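Local coordinates for sulfur oxidation protein soxB (Thermus thermophilus, PDB 2WDD) that probably hydrolyses the sulfur-sulfur bond of cysteine S-thiosulfonate in the Sox sulfur oxidation pathway, using two manganese ions, at residues 408-413 with 422-427. Residues are numbered along the deposited sequence; the frame is centred on the assembly and turned at random.
With TBU (tertiary-butyl alcohol), chain D.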
loop_
_atom_site.group_PDB
_atom_site.type_symbol
_atom_site.label_atom_id
_atom_site.label_comp_id
_atom_site.label_asym_id
_atom_site.label_seq_id
_atom_site.Cartn_x
_atom_site.Cartn_y
_atom_site.Cartn_z
ATOM N N THR A 408 -4.938 -8.626 -0.058
ATOM C CA THR A 408 -5.638 -9.165 1.097
ATOM C C THR A 408 -5.004 -10.514 1.395
ATOM O O THR A 408 -4.107 -10.953 0.668
ATOM C CB THR A 408 -7.153 -9.227 0.799
ATOM O OG1 THR A 408 -7.894 -9.470 1.999
ATOM C CG2 THR A 408 -7.456 -10.315 -0.213
ATOM N N THR A 409 -5.444 -11.166 2.460
ATOM C CA THR A 409 -4.872 -12.449 2.837
ATOM C C THR A 409 -6.000 -13.460 3.039
ATOM O O THR A 409 -6.938 -13.187 3.772
ATOM C CB THR A 409 -4.037 -12.302 4.136
ATOM O OG1 THR A 409 -3.034 -11.288 3.966
ATOM C CG2 THR A 409 -3.369 -13.613 4.497
ATOM N N ILE A 410 -5.897 -14.620 2.395
ATOM C CA ILE A 410 -6.914 -15.678 2.521
ATOM C C ILE A 410 -6.419 -16.734 3.498
ATOM O O ILE A 410 -5.328 -17.273 3.344
ATOM C CB ILE A 410 -7.195 -16.328 1.153
ATOM C CG1 ILE A 410 -7.450 -15.255 0.098
ATOM C CG2 ILE A 410 -8.375 -17.295 1.246
ATOM C CD1 ILE A 410 -8.607 -14.386 0.440
ATOM N N LEU A 411 -7.230 -17.041 4.502
ATOM C CA LEU A 411 -6.831 -18.015 5.513
ATOM C C LEU A 411 -7.073 -19.435 5.032
ATOM O O LEU A 411 -7.901 -19.673 4.149
ATOM C CB LEU A 411 -7.629 -17.796 6.797
ATOM C CG LEU A 411 -7.493 -16.441 7.497
ATOM C CD1 LEU A 411 -8.303 -16.466 8.813
ATOM C CD2 LEU A 411 -6.019 -16.166 7.770
ATOM N N PRO A 412 -6.408 -20.407 5.663
ATOM C CA PRO A 412 -6.668 -21.798 5.282
ATOM C C PRO A 412 -8.145 -22.116 5.497
ATOM O O PRO A 412 -8.727 -21.754 6.525
ATOM C CB PRO A 412 -5.816 -22.593 6.277
ATOM C CG PRO A 412 -4.711 -21.652 6.661
ATOM C CD PRO A 412 -5.343 -20.298 6.679
ATOM N N GLY A 413 -8.750 -22.782 4.518
ATOM C CA GLY A 413 -10.149 -23.157 4.584
ATOM C C GLY A 413 -11.119 -22.062 4.185
ATOM O O GLY A 413 -12.330 -22.287 4.132
ATOM N N TYR A 422 -10.952 -8.704 -6.688
ATOM C CA TYR A 422 -10.828 -7.266 -6.918
ATOM C C TYR A 422 -9.838 -6.636 -5.932
ATOM O O TYR A 422 -9.099 -5.723 -6.293
ATOM C CB TYR A 422 -12.180 -6.567 -6.817
ATOM C CG TYR A 422 -13.194 -6.970 -7.877
ATOM C CD1 TYR A 422 -12.837 -7.071 -9.214
ATOM C CD2 TYR A 422 -14.518 -7.226 -7.525
ATOM C CE1 TYR A 422 -13.771 -7.452 -10.178
ATOM C CE2 TYR A 422 -15.458 -7.597 -8.483
ATOM C CZ TYR A 422 -15.076 -7.702 -9.799
ATOM O OH TYR A 422 -16.009 -8.065 -10.744
ATOM N N ALA A 423 -9.780 -7.155 -4.709
ATOM C CA ALA A 423 -8.794 -6.661 -3.738
ATOM C C ALA A 423 -7.358 -6.947 -4.202
ATOM O O ALA A 423 -6.437 -6.193 -3.902
ATOM C CB ALA A 423 -9.020 -7.289 -2.374
ATOM N N TYR A 424 -7.171 -8.061 -4.905
ATOM C CA TYR A 424 -5.855 -8.452 -5.382
ATOM C C TYR A 424 -5.509 -7.913 -6.763
ATOM O O TYR A 424 -4.328 -7.737 -7.086
ATOM C CB TYR A 424 -5.796 -9.975 -5.501
ATOM C CG TYR A 424 -5.590 -10.740 -4.216
ATOM C CD1 TYR A 424 -4.434 -10.566 -3.453
ATOM C CD2 TYR A 424 -6.459 -11.780 -3.873
ATOM C CE1 TYR A 424 -4.191 -11.368 -2.327
ATOM C CE2 TYR A 424 -6.229 -12.589 -2.760
ATOM C CZ TYR A 424 -5.103 -12.370 -1.980
ATOM O OH TYR A 424 -4.876 -13.182 -0.883
ATOM N N THR A 425 -6.516 -7.792 -7.632
ATOM C CA THR A 425 -6.252 -7.469 -9.031
ATOM C C THR A 425 -7.130 -6.371 -9.607
ATOM O O THR A 425 -7.244 -6.244 -10.839
ATOM C CB THR A 425 -6.374 -8.736 -9.926
ATOM O OG1 THR A 425 -7.735 -9.194 -9.940
ATOM C CG2 THR A 425 -5.458 -9.864 -9.446
ATOM N N GLY A 426 -7.748 -5.590 -8.726
ATOM C CA GLY A 426 -8.645 -4.520 -9.115
ATOM C C GLY A 426 -7.979 -3.278 -9.675
ATOM O O GLY A 426 -8.198 -2.168 -9.168
ATOM N N PHE A 427 -7.140 -3.459 -10.691
ATOM C CA PHE A 427 -6.546 -2.337 -11.425
ATOM C C PHE A 427 -7.640 -1.817 -12.353
ATOM O O PHE A 427 -8.427 -2.600 -12.880
ATOM C CB PHE A 427 -5.444 -2.836 -12.374
ATOM C CG PHE A 427 -4.246 -3.414 -11.681
ATOM C CD1 PHE A 427 -3.089 -2.654 -11.519
ATOM C CD2 PHE A 427 -4.246 -4.734 -11.251
ATOM C CE1 PHE A 427 -1.949 -3.194 -10.904
ATOM C CE2 PHE A 427 -3.123 -5.277 -10.620
ATOM C CZ PHE A 427 -1.992 -4.500 -10.418
HETATM O O TBU D . -15.463 -4.845 -12.498
HETATM C C TBU D . -16.395 -4.141 -13.319
HETATM C C1 TBU D . -17.539 -5.051 -13.721
HETATM C C2 TBU D . -16.943 -2.955 -12.528
HETATM C C3 TBU D . -15.692 -3.664 -14.592
#
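The methyl CG2 of T408 covers one face of the Y424 ring while its backbone O accepts a weak hydrogen bond from OH of Y424, a compact example of a tyrosine on helix 418-425 packing against the loop between strands 398-401 and 415-416 within the C-terminal domain of the 5'-nucleotidase family. CG2 makes a CH-pi contact, 3.8 Å from the centroid of the Y424 ring and 21° off the ring normal, displaced toward the rim that carries CZ and CE2. With chi1 at -167°, OG1 swings anti to the backbone N, where H44 and Y45 engage it; CG2 then falls between the backbone N and the carbonyl carbon, which brings it over the ring. The two side chains cross at roughly a right angle. The same methyl of T408 touches CB of A423, one residue earlier on helix 418-425, at 4.0 Å. I410 comes from another direction: its CG1 sits at the ring edge, close to the ring plane and 4.1 Å from CE2 of Y424. W381 stacks on the Y424 ring as well. The contact is buried, and the side chain of A423 is about 8 Å from that of the manganese ligand H38 and about 12 Å from a manganese ion, near the metal site without joining it. OH of Y424 lies 2.8 Å from O of T408, while CG1 of I410 lies 3.4 Å from that same OH.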